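Local structure of protein kinase A regulatory subunit (Trypanosoma cruzi, 6HYI) at residues A[84-89]-A[105-110]; A[112-117]-A[139-144]; A[207-212]-A[226-231]; A[211-216]-A[245-250]. The protein probably acts as the regulatory subunit of a protein kinase A and binds inosine in its two cyclic nucleotide-binding domains. One frame throughout, in Å; residues are numbered along the deposited sequence.

Interaction 1 of 4, residues A[84-89]-A[105-110]. With NOS (inosine), chain B.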
# COMPACT_ATOMS: atom_id res chain seq x y z
N TYR A 84 -9.72 -0.43 -13.88
CA TYR A 84 -10.11 -1.80 -13.57
C TYR A 84 -9.41 -2.24 -12.29
O TYR A 84 -8.19 -2.14 -12.19
CB TYR A 84 -9.67 -2.75 -14.68
CG TYR A 84 -10.35 -2.49 -15.99
CD1 TYR A 84 -9.94 -1.45 -16.81
CD2 TYR A 84 -11.40 -3.29 -16.41
CE1 TYR A 84 -10.56 -1.22 -18.01
CE2 TYR A 84 -12.02 -3.08 -17.60
CZ TYR A 84 -11.61 -2.04 -18.40
OH TYR A 84 -12.24 -1.82 -19.60
N ILE A 85 -10.19 -2.71 -11.33
CA ILE A 85 -9.66 -3.32 -10.12
C ILE A 85 -9.92 -4.82 -10.22
O ILE A 85 -11.07 -5.25 -10.38
CB ILE A 85 -10.27 -2.73 -8.84
CG1 ILE A 85 -10.19 -1.19 -8.85
CG2 ILE A 85 -9.57 -3.35 -7.63
CD1 ILE A 85 -8.77 -0.63 -8.85
N ILE A 86 -8.86 -5.61 -10.13
CA ILE A 86 -8.96 -7.04 -10.41
C ILE A 86 -9.50 -7.76 -9.18
O ILE A 86 -8.92 -7.68 -8.10
CB ILE A 86 -7.59 -7.59 -10.81
CG1 ILE A 86 -7.11 -6.92 -12.09
CG2 ILE A 86 -7.67 -9.12 -10.94
CD1 ILE A 86 -5.65 -7.19 -12.39
N GLN A 87 -10.61 -8.48 -9.36
CA GLN A 87 -11.09 -9.38 -8.33
C GLN A 87 -10.28 -10.67 -8.33
O GLN A 87 -9.78 -11.11 -7.29
CB GLN A 87 -12.57 -9.67 -8.57
CG GLN A 87 -13.15 -10.73 -7.63
CD GLN A 87 -14.61 -10.99 -7.92
OE1 GLN A 87 -15.41 -10.06 -8.02
NE2 GLN A 87 -14.97 -12.27 -8.04
N SER A 88 -10.13 -11.29 -9.50
CA SER A 88 -9.33 -12.50 -9.59
C SER A 88 -8.80 -12.62 -11.01
O SER A 88 -9.36 -12.06 -11.96
CB SER A 88 -10.14 -13.75 -9.22
OG SER A 88 -11.30 -13.82 -10.03
N GLY A 89 -7.72 -13.37 -11.14
CA GLY A 89 -7.01 -13.46 -12.40
C GLY A 89 -5.79 -12.57 -12.42
O GLY A 89 -5.61 -11.68 -11.58
N GLU A 105 -4.46 -10.28 -8.26
CA GLU A 105 -5.72 -9.93 -7.63
C GLU A 105 -5.55 -8.73 -6.71
O GLU A 105 -4.56 -8.61 -5.98
CB GLU A 105 -6.30 -11.12 -6.86
CG GLU A 105 -5.37 -11.73 -5.82
CD GLU A 105 -4.37 -12.73 -6.41
OE1 GLU A 105 -3.62 -13.33 -5.62
OE2 GLU A 105 -4.35 -12.93 -7.65
N GLY A 106 -6.53 -7.84 -6.76
CA GLY A 106 -6.52 -6.64 -5.95
C GLY A 106 -5.85 -5.45 -6.57
O GLY A 106 -6.01 -4.34 -6.05
N THR A 107 -5.10 -5.64 -7.65
CA THR A 107 -4.38 -4.53 -8.27
C THR A 107 -5.25 -3.83 -9.29
O THR A 107 -6.31 -4.31 -9.69
CB THR A 107 -3.06 -5.00 -8.90
OG1 THR A 107 -3.31 -5.85 -10.04
CG2 THR A 107 -2.20 -5.73 -7.87
N ALA A 108 -4.79 -2.65 -9.72
CA ALA A 108 -5.51 -1.83 -10.67
C ALA A 108 -4.75 -1.75 -11.99
O ALA A 108 -3.52 -1.81 -12.02
CB ALA A 108 -5.70 -0.42 -10.12
N VAL A 109 -5.50 -1.61 -13.08
CA VAL A 109 -4.94 -1.21 -14.36
C VAL A 109 -5.75 -0.06 -14.92
O VAL A 109 -6.97 0.03 -14.72
CB VAL A 109 -4.84 -2.35 -15.38
CG1 VAL A 109 -3.82 -3.38 -14.92
CG2 VAL A 109 -6.20 -2.98 -15.62
N GLY A 110 -5.06 0.83 -15.63
CA GLY A 110 -5.68 2.00 -16.20
C GLY A 110 -5.46 3.26 -15.39
O GLY A 110 -5.84 4.35 -15.83
N9 NOS B . 1.54 -0.14 -16.29
C4 NOS B . 2.41 -0.56 -15.52
N3 NOS B . 2.45 -1.38 -14.49
C2 NOS B . 3.63 -1.65 -13.88
N1 NOS B . 4.78 -1.07 -14.31
C6 NOS B . 4.77 -0.25 -15.33
O6 NOS B . 5.79 0.25 -15.70
C5 NOS B . 3.58 0.02 -15.96
N7 NOS B . 3.20 0.83 -17.07
C8 NOS B . 1.85 0.66 -17.18
C5' NOS B . -1.73 0.47 -19.02
O5' NOS B . -0.67 1.33 -19.40
C4' NOS B . -1.64 0.08 -17.57
O4' NOS B . -0.50 -0.81 -17.35
C1' NOS B . 0.13 -0.45 -16.17
C2' NOS B . -0.74 0.51 -15.43
O2' NOS B . -1.71 -0.20 -14.66
C3' NOS B . -1.40 1.23 -16.59
O3' NOS B . -2.58 1.93 -16.26
O HOH W 1 -6.33 -14.34 -8.78
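Ile-85 and Ala-108 press together where this contact is tightest: CD1 of Ile-85 lies 3.3 Å from CB of Ala-108, closer than carbons usually come. In the isoleucine chi1 (-51°) sets CG1 beside the backbone N, and the turn at chi2 (-63°) brings CD1 round to the alanine methyl; the small alanine suits the tight spot. On the other face of the sheet the CB of Tyr-84 rests 3.6 Å from CG2 of Val-109, both side chains also touching strand 71-73. The backbones join here as antiparallel strands. Tyr-84 and Val-109 form a hydrogen-bonded pair, in which Tyr-84 N meets Val-109 O almost head-on at 2.9 Å, and Ile-86 N adds a bond to Thr-107 O. Past Ile-86 the pairing loosens. Gly-106 N still reaches Ile-86 O at 2.7 Å, but at a positive phi of 90° that suits glycine. Beyond it Glu-105 is exposed; its CB touches Gln-87 O, and a water bridges Gly-89 N (2.9 Å) and Glu-105 OE2 (2.7 Å). Thr-107 turns its hydroxyl to Thr-104 O. At the tight end Gly-110, also at positive phi, stands at the N-cap position of the next helix and gives its N-H to O3' of inosine at 2.8 Å. This strand leading into a glycine and a short helix is consistent with the entrance to the phosphate-binding cassette of cyclic nucleotide-binding domains.

Interaction 2 of 4, residues A[112-117]-A[139-144]. With NOS (inosine), chain B.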
# COMPACT_ATOMS: atom_id res chain seq x y z
N LEU A 112 -2.64 4.80 -14.55
CA LEU A 112 -1.64 5.71 -15.10
C LEU A 112 -2.28 6.68 -16.08
O LEU A 112 -2.03 7.89 -16.03
CB LEU A 112 -0.53 4.89 -15.75
CG LEU A 112 0.76 5.52 -16.26
CD1 LEU A 112 1.75 4.42 -16.58
CD2 LEU A 112 0.51 6.38 -17.48
N GLU A 113 -3.13 6.17 -16.96
CA GLU A 113 -3.77 6.99 -17.97
C GLU A 113 -4.76 7.97 -17.35
O GLU A 113 -4.89 9.11 -17.81
CB GLU A 113 -4.50 6.08 -18.95
CG GLU A 113 -3.58 5.25 -19.80
CD GLU A 113 -2.86 4.13 -19.06
OE1 GLU A 113 -3.35 3.64 -18.01
OE2 GLU A 113 -1.80 3.72 -19.57
N LEU A 114 -5.48 7.54 -16.31
CA LEU A 114 -6.45 8.42 -15.67
C LEU A 114 -5.77 9.49 -14.83
O LEU A 114 -6.23 10.63 -14.78
CB LEU A 114 -7.41 7.59 -14.81
CG LEU A 114 -8.47 6.80 -15.57
CD1 LEU A 114 -9.17 5.80 -14.65
CD2 LEU A 114 -9.48 7.76 -16.16
N MET A 115 -4.65 9.14 -14.19
CA MET A 115 -3.95 10.10 -13.34
C MET A 115 -3.20 11.13 -14.18
O MET A 115 -3.15 12.31 -13.82
CB MET A 115 -2.99 9.36 -12.41
CG MET A 115 -2.27 10.24 -11.41
SD MET A 115 -1.31 9.26 -10.23
CE MET A 115 -2.57 8.28 -9.41
N TYR A 116 -2.64 10.70 -15.30
CA TYR A 116 -1.75 11.57 -16.07
C TYR A 116 -2.30 12.00 -17.42
O TYR A 116 -1.59 12.69 -18.17
CB TYR A 116 -0.37 10.93 -16.22
CG TYR A 116 0.32 10.72 -14.90
CD1 TYR A 116 0.76 11.81 -14.16
CD2 TYR A 116 0.52 9.45 -14.37
CE1 TYR A 116 1.40 11.64 -12.95
CE2 TYR A 116 1.15 9.26 -13.16
CZ TYR A 116 1.59 10.36 -12.45
OH TYR A 116 2.22 10.17 -11.24
N ASP A 117 -3.53 11.62 -17.76
CA ASP A 117 -4.18 12.07 -19.00
C ASP A 117 -3.32 11.78 -20.23
O ASP A 117 -2.89 12.68 -20.95
CB ASP A 117 -4.58 13.54 -18.93
CG ASP A 117 -5.91 13.74 -18.25
OD1 ASP A 117 -6.95 13.61 -18.92
OD2 ASP A 117 -5.92 14.04 -17.03
N ASP A 139 -14.96 9.88 -14.92
CA ASP A 139 -15.48 11.01 -14.15
C ASP A 139 -15.51 10.70 -12.66
O ASP A 139 -15.13 11.54 -11.84
CB ASP A 139 -16.86 11.44 -14.65
CG ASP A 139 -16.80 12.11 -16.00
OD1 ASP A 139 -15.71 12.57 -16.39
OD2 ASP A 139 -17.85 12.19 -16.68
N THR A 140 -15.95 9.50 -12.29
CA THR A 140 -15.96 9.18 -10.86
C THR A 140 -14.54 9.12 -10.32
O THR A 140 -14.28 9.59 -9.20
CB THR A 140 -16.69 7.86 -10.60
OG1 THR A 140 -18.01 7.94 -11.16
CG2 THR A 140 -16.79 7.61 -9.10
N TYR A 141 -13.61 8.56 -11.09
CA TYR A 141 -12.23 8.55 -10.62
C TYR A 141 -11.73 9.97 -10.42
O TYR A 141 -11.16 10.30 -9.37
CB TYR A 141 -11.31 7.78 -11.57
CG TYR A 141 -9.88 7.88 -11.11
CD1 TYR A 141 -9.42 7.10 -10.06
CD2 TYR A 141 -9.01 8.81 -11.67
CE1 TYR A 141 -8.12 7.22 -9.59
CE2 TYR A 141 -7.71 8.94 -11.20
CZ TYR A 141 -7.27 8.13 -10.17
OH TYR A 141 -5.98 8.26 -9.71
N ARG A 142 -11.94 10.84 -11.41
CA ARG A 142 -11.37 12.18 -11.32
C ARG A 142 -12.04 13.00 -10.23
O ARG A 142 -11.37 13.80 -9.56
CB ARG A 142 -11.47 12.89 -12.67
CG ARG A 142 -10.55 12.32 -13.73
CD ARG A 142 -10.61 13.15 -15.00
NE ARG A 142 -10.14 14.51 -14.77
CZ ARG A 142 -8.86 14.84 -14.65
NH1 ARG A 142 -7.92 13.91 -14.73
NH2 ARG A 142 -8.51 16.11 -14.44
N ASN A 143 -13.35 12.84 -10.04
CA ASN A 143 -14.07 13.67 -9.07
C ASN A 143 -13.94 13.16 -7.64
O ASN A 143 -13.88 13.96 -6.70
CB ASN A 143 -15.56 13.75 -9.44
CG ASN A 143 -15.83 14.81 -10.49
OD1 ASN A 143 -16.05 15.98 -10.17
ND2 ASN A 143 -15.81 14.41 -11.75
N LEU A 144 -13.91 11.84 -7.44
CA LEU A 144 -13.98 11.31 -6.10
C LEU A 144 -12.71 10.62 -5.62
O LEU A 144 -12.49 10.54 -4.41
CB LEU A 144 -15.15 10.33 -5.96
CG LEU A 144 -16.53 10.85 -6.37
CD1 LEU A 144 -17.60 9.82 -6.09
CD2 LEU A 144 -16.85 12.18 -5.70
N9 NOS B . 1.54 -0.14 -16.29
C4 NOS B . 2.41 -0.56 -15.52
N3 NOS B . 2.45 -1.38 -14.49
C2 NOS B . 3.63 -1.65 -13.88
N1 NOS B . 4.78 -1.07 -14.31
C6 NOS B . 4.77 -0.25 -15.33
O6 NOS B . 5.79 0.25 -15.70
C5 NOS B . 3.58 0.02 -15.96
N7 NOS B . 3.20 0.83 -17.07
C8 NOS B . 1.85 0.66 -17.18
C5' NOS B . -1.73 0.47 -19.02
O5' NOS B . -0.67 1.33 -19.40
C4' NOS B . -1.64 0.08 -17.57
O4' NOS B . -0.50 -0.81 -17.35
C1' NOS B . 0.13 -0.45 -16.17
C2' NOS B . -0.74 0.51 -15.43
O2' NOS B . -1.71 -0.20 -14.66
C3' NOS B . -1.40 1.23 -16.59
O3' NOS B . -2.58 1.93 -16.26
O HOH W 2 -7.78 11.37 -16.62
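Helix 112-116, which presents Leu-114, and helix 139-144, which presents Tyr-141, run at 51° to each other with their axes 10.4 Å apart at the closest point. That spacing is wide enough for a layer of large side chains, and Tyr-141 fills much of it. The ring reaches across because chi1 (176°) swings CG opposite the main-chain nitrogen, and CD2 lies 3.7 Å from CB of Leu-114, the two side chains slanting past each other. The phenol end meets Met-115, whose CE sits 3.4 Å from Tyr-141 OH because the flexible thioether chain bends at its last torsion. Leu-83 of strand 82-86 touches both Leu-114 and Tyr-141 from the barrel side. The first helix probably belongs to the phosphate-binding cassette: on it Glu-113 accepts from inosine O3' through OE1 and from O5' through OE2, each at 2.6 Å. The second follows the last barrel strand, as the helix that closes such domains does. At the solvent edge Asp-117, just past the helix end with positive phi, forms a salt bridge from OD2 to Arg-142 NH1 at 3.1 Å, the carboxylate and guanidinium planes 68° apart. OD1 is held by Arg-138, and a water donates to Leu-114 O while accepting only weakly from Arg-142 NH1.

Interaction 3 of 4, residues A[207-212]-A[226-231]. With NOS (inosine), chain C.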
# COMPACT_ATOMS: atom_id res chain seq x y z
N GLU A 207 13.58 11.75 8.83
CA GLU A 207 14.56 12.54 9.56
C GLU A 207 14.49 12.12 11.01
O GLU A 207 13.41 11.84 11.54
CB GLU A 207 14.24 14.03 9.43
CG GLU A 207 15.12 14.95 10.24
CD GLU A 207 14.64 16.39 10.17
OE1 GLU A 207 14.25 16.83 9.07
OE2 GLU A 207 14.65 17.07 11.22
N GLY A 208 15.65 12.07 11.66
CA GLY A 208 15.71 11.86 13.09
C GLY A 208 16.17 10.45 13.45
O GLY A 208 16.51 9.63 12.60
N THR A 209 16.17 10.21 14.76
CA THR A 209 16.64 8.96 15.34
C THR A 209 15.61 8.45 16.33
O THR A 209 14.95 9.23 17.02
CB THR A 209 18.00 9.17 16.03
OG1 THR A 209 18.97 9.58 15.05
CG2 THR A 209 18.50 7.89 16.70
N VAL A 210 15.44 7.12 16.36
CA VAL A 210 14.52 6.47 17.28
C VAL A 210 15.29 5.39 18.03
O VAL A 210 16.33 4.90 17.58
CB VAL A 210 13.33 5.82 16.56
CG1 VAL A 210 12.57 6.86 15.75
CG2 VAL A 210 13.81 4.67 15.65
N GLU A 211 14.76 5.01 19.18
CA GLU A 211 15.27 3.89 19.95
C GLU A 211 14.20 2.81 20.06
O GLU A 211 13.01 3.10 20.26
CB GLU A 211 15.77 4.32 21.34
CG GLU A 211 14.76 4.95 22.27
CD GLU A 211 15.37 5.37 23.61
OE1 GLU A 211 14.69 6.03 24.41
OE2 GLU A 211 16.55 5.03 23.85
N VAL A 212 14.62 1.56 19.92
CA VAL A 212 13.75 0.40 20.08
C VAL A 212 13.93 -0.11 21.50
O VAL A 212 15.06 -0.43 21.91
CB VAL A 212 14.10 -0.69 19.05
CG1 VAL A 212 13.22 -1.91 19.26
CG2 VAL A 212 13.94 -0.12 17.66
N GLU A 226 19.03 1.38 17.85
CA GLU A 226 18.51 2.61 17.30
C GLU A 226 18.31 2.44 15.80
O GLU A 226 18.88 1.55 15.17
CB GLU A 226 19.45 3.80 17.55
CG GLU A 226 19.54 4.18 19.02
CD GLU A 226 20.40 5.40 19.27
OE1 GLU A 226 20.42 5.88 20.42
OE2 GLU A 226 21.04 5.89 18.32
N PHE A 227 17.46 3.31 15.25
CA PHE A 227 17.30 3.44 13.80
C PHE A 227 17.30 4.92 13.46
O PHE A 227 17.04 5.77 14.31
CB PHE A 227 15.99 2.81 13.32
CG PHE A 227 15.98 1.30 13.35
CD1 PHE A 227 16.81 0.57 12.52
CD2 PHE A 227 15.12 0.62 14.19
CE1 PHE A 227 16.80 -0.81 12.54
CE2 PHE A 227 15.09 -0.75 14.20
CZ PHE A 227 15.92 -1.47 13.38
N THR A 228 17.61 5.23 12.21
CA THR A 228 17.67 6.64 11.82
C THR A 228 17.19 6.78 10.38
O THR A 228 16.51 5.90 9.85
CB THR A 228 19.06 7.23 12.15
OG1 THR A 228 19.05 8.64 11.92
CG2 THR A 228 20.14 6.57 11.30
N GLN A 229 17.53 7.90 9.75
CA GLN A 229 16.99 8.24 8.44
C GLN A 229 17.16 7.09 7.46
O GLN A 229 18.25 6.53 7.32
CB GLN A 229 17.76 9.46 7.92
CG GLN A 229 17.37 9.91 6.54
CD GLN A 229 18.10 11.18 6.16
OE1 GLN A 229 18.44 11.99 7.02
NE2 GLN A 229 18.35 11.36 4.86
N GLY A 230 16.06 6.77 6.76
CA GLY A 230 16.04 5.70 5.79
C GLY A 230 15.66 4.35 6.34
O GLY A 230 15.34 3.45 5.56
N ASP A 231 15.70 4.18 7.66
CA ASP A 231 15.32 2.92 8.28
C ASP A 231 13.80 2.82 8.38
O ASP A 231 13.07 3.81 8.27
CB ASP A 231 15.94 2.80 9.67
CG ASP A 231 17.44 2.53 9.62
OD1 ASP A 231 17.88 1.74 8.75
OD2 ASP A 231 18.19 3.11 10.45
N9 NOS C . 11.83 -4.19 16.68
C4 NOS C . 13.05 -4.36 16.47
N3 NOS C . 13.99 -3.72 15.79
C2 NOS C . 15.26 -4.20 15.81
N1 NOS C . 15.59 -5.32 16.51
C6 NOS C . 14.69 -5.99 17.18
O6 NOS C . 15.04 -6.99 17.76
C5 NOS C . 13.40 -5.51 17.18
N7 NOS C . 12.18 -5.94 17.79
C8 NOS C . 11.24 -5.03 17.39
C5' NOS C . 7.67 -3.12 17.13
O5' NOS C . 7.85 -4.44 17.62
C4' NOS C . 8.75 -2.75 16.15
O4' NOS C . 10.03 -2.61 16.85
C1' NOS C . 11.04 -3.14 16.06
C2' NOS C . 10.47 -3.44 14.70
O2' NOS C . 10.49 -2.29 13.86
C3' NOS C . 9.05 -3.79 15.08
O3' NOS C . 8.15 -3.76 13.99
O HOH W 3 18.03 12.66 10.04
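Gly-208 opens the contact by accepting a hydrogen bond at its O from Thr-228 OG1, 2.8 Å away and well above the carbonyl plane. The first torsion of Thr-228 (chi1 -173°) sets OG1 opposite its backbone N, within reach of the carbonyl. A water also accepts from Gly-208 N and donates to Gln-229 OE1. Thr-209 comes next, its CG2 3.6 Å from OE2 of Glu-226, whose other oxygen, OE1, pairs with Lys-223. Val-210 makes the hydrogen-bonded pair with Phe-227: Val-210 N to Phe-227 O spans 2.9 Å, and the return bond from Phe-227 N to Val-210 O spans 3.0 Å. Beta-branched valine suits an extended strand, and its CG2 packs against Phe-227 CB. Together these are the two strands of a beta hairpin, 210-215 with 221-227, in the jelly-roll barrel of the second cyclic nucleotide-binding domain. The second strand leaves through a type II turn, Thr-228 to Asp-231, which Asp-231 OD2 tightens by accepting Thr-228 N with its anti lone pair. Glu-211 faces Glu-226 in a non-hydrogen-bonded pair on the more open face. At Val-212, CG2 lies 3.7 Å from Phe-227 CE2 and CG1 meets the purine of inosine, whose N3 approaches the edge of the phenylalanine ring, 3.5 Å from CE2.

Interaction 4 of 4, residues A[211-216]-A[245-250]. With NOS (inosine), chain C.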
# COMPACT_ATOMS: atom_id res chain seq x y z
N GLU A 211 14.76 5.01 19.18
CA GLU A 211 15.27 3.89 19.95
C GLU A 211 14.20 2.81 20.06
O GLU A 211 13.01 3.10 20.26
CB GLU A 211 15.77 4.32 21.34
CG GLU A 211 14.76 4.95 22.27
CD GLU A 211 15.37 5.37 23.61
OE1 GLU A 211 14.69 6.03 24.41
OE2 GLU A 211 16.55 5.03 23.85
N VAL A 212 14.62 1.56 19.92
CA VAL A 212 13.75 0.40 20.08
C VAL A 212 13.93 -0.11 21.50
O VAL A 212 15.06 -0.43 21.91
CB VAL A 212 14.10 -0.69 19.05
CG1 VAL A 212 13.22 -1.91 19.26
CG2 VAL A 212 13.94 -0.12 17.66
N ILE A 213 12.83 -0.22 22.23
CA ILE A 213 12.84 -0.61 23.65
C ILE A 213 12.04 -1.89 23.81
O ILE A 213 10.80 -1.88 23.72
CB ILE A 213 12.31 0.51 24.56
CG1 ILE A 213 13.07 1.81 24.26
CG2 ILE A 213 12.44 0.11 26.05
CD1 ILE A 213 12.63 2.97 25.11
N GLY A 214 12.73 -3.00 24.04
CA GLY A 214 12.08 -4.27 24.24
C GLY A 214 11.79 -4.51 25.71
O GLY A 214 11.82 -3.59 26.53
N ARG A 215 11.50 -5.76 26.02
CA ARG A 215 11.34 -6.21 27.39
C ARG A 215 12.30 -7.36 27.62
O ARG A 215 12.38 -8.28 26.80
CB ARG A 215 9.90 -6.66 27.66
CG ARG A 215 8.86 -5.56 27.42
CD ARG A 215 9.03 -4.40 28.40
NE ARG A 215 7.99 -3.39 28.21
CZ ARG A 215 8.09 -2.33 27.40
NH1 ARG A 215 9.21 -2.11 26.70
NH2 ARG A 215 7.08 -1.48 27.29
N ASP A 216 13.03 -7.31 28.74
CA ASP A 216 14.01 -8.35 29.07
C ASP A 216 13.30 -9.52 29.75
O ASP A 216 12.07 -9.54 29.89
CB ASP A 216 15.17 -7.78 29.88
CG ASP A 216 14.77 -7.31 31.28
OD1 ASP A 216 13.69 -7.67 31.79
OD2 ASP A 216 15.56 -6.56 31.90
N VAL A 245 6.23 -5.99 19.80
CA VAL A 245 7.11 -6.58 20.81
C VAL A 245 8.16 -5.60 21.30
O VAL A 245 9.09 -5.99 22.01
CB VAL A 245 7.74 -7.90 20.32
CG1 VAL A 245 6.64 -8.93 19.99
CG2 VAL A 245 8.63 -7.65 19.13
N ALA A 246 8.01 -4.33 20.98
CA ALA A 246 8.90 -3.31 21.48
C ALA A 246 8.19 -1.98 21.37
O ALA A 246 7.28 -1.81 20.54
CB ALA A 246 10.20 -3.28 20.68
N ASP A 247 8.59 -1.04 22.22
CA ASP A 247 8.30 0.36 21.98
C ASP A 247 9.31 0.90 20.98
O ASP A 247 10.45 0.43 20.89
CB ASP A 247 8.50 1.17 23.25
CG ASP A 247 7.69 0.66 24.41
OD1 ASP A 247 6.45 0.62 24.29
OD2 ASP A 247 8.30 0.32 25.45
N VAL A 248 8.90 1.92 20.23
CA VAL A 248 9.83 2.70 19.43
C VAL A 248 9.61 4.15 19.82
O VAL A 248 8.48 4.65 19.71
CB VAL A 248 9.64 2.50 17.92
CG1 VAL A 248 10.65 3.34 17.17
CG2 VAL A 248 9.81 1.02 17.56
N VAL A 249 10.66 4.80 20.32
CA VAL A 249 10.58 6.12 20.93
C VAL A 249 11.47 7.07 20.15
O VAL A 249 12.63 6.75 19.86
CB VAL A 249 11.03 6.06 22.40
CG1 VAL A 249 10.86 7.41 23.07
CG2 VAL A 249 10.25 4.97 23.13
N ALA A 250 10.95 8.26 19.84
CA ALA A 250 11.77 9.27 19.19
C ALA A 250 12.84 9.76 20.16
O ALA A 250 12.53 10.12 21.30
CB ALA A 250 10.89 10.45 18.76
N9 NOS C . 11.83 -4.19 16.68
C4 NOS C . 13.05 -4.36 16.47
N3 NOS C . 13.99 -3.72 15.79
C2 NOS C . 15.26 -4.20 15.81
N1 NOS C . 15.59 -5.32 16.51
C6 NOS C . 14.69 -5.99 17.18
O6 NOS C . 15.04 -6.99 17.76
C5 NOS C . 13.40 -5.51 17.18
N7 NOS C . 12.18 -5.94 17.79
C8 NOS C . 11.24 -5.03 17.39
C5' NOS C . 7.67 -3.12 17.13
O5' NOS C . 7.85 -4.44 17.62
C4' NOS C . 8.75 -2.75 16.15
O4' NOS C . 10.03 -2.61 16.85
C1' NOS C . 11.04 -3.14 16.06
C2' NOS C . 10.47 -3.44 14.70
O2' NOS C . 10.49 -2.29 13.86
C3' NOS C . 9.05 -3.79 15.08
O3' NOS C . 8.15 -3.76 13.99
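Arg-215 turns the edge of its guanidinium to Asp-247, and a single carboxylate oxygen, OD2, takes both terminal nitrogens, NH1 at 2.9 Å and NH2 at 2.8 Å. That oxygen lies in the guanidinium plane, while the carboxylate is turned 42° against it; NH2 comes in on the syn side and NH1 from above the carboxylate plane. NH1 also bonds Gly-214 O, though from far above that carbonyl's own plane. With Asp-247 OD2 and Gly-214 O both in the guanidinium plane, the rotation of the group is fixed. A bend at chi2 (-65°) carries the guanidinium across to Asp-247 on the neighbouring strand. The other carboxylate oxygen, OD1, accepts from Tyr-195 N, so both oxygens of this buried aspartate are satisfied, which probably helps it keep its charge. Further along the same face, beyond the ion pair, the contact turns apolar: Ile-213 CD1 packs 3.7 Å from Val-249 CG2, and Glu-211 lies beside Val-249, its CG touching Val-249 CB. The backbones pair antiparallel through Ile-213 with Asp-247 and Glu-211 with Val-249. On the opposite face Val-212 CG1 touches the small Ala-246 CB at 3.6 Å, and Val-248 CG2 comes within 3.7 Å of inosine O4'. Val-245 N donates to O5' of the nucleoside at 3.1 Å. Neighbouring strands with one face lining the nucleoside pocket are characteristic of the jelly-roll barrel of cyclic nucleotide-binding domains.

Interactions 1 and 2 belong to the first cyclic nucleotide-binding domain, 3 and 4 to the second, with the two pairs on opposite sides of the chain's centre. Strand 108-109 of interaction 1 leads through Gly-110 into helix 111-116 of interaction 2, and both reach one inosine; interactions 3 and 4 share strand 210-215 and the other inosine. Three contacts are strand pairs held by backbone hydrogen bonds, whereas interaction 2 has no direct backbone hydrogen bond between its helices and relies on side chains and one water. Interactions 2 and 4 are the more buried, yet their salt bridges differ: Asp-117 is exposed and Asp-247 is buried. Interactions 1 and 3 are partly buried, each with a water joining its looser end.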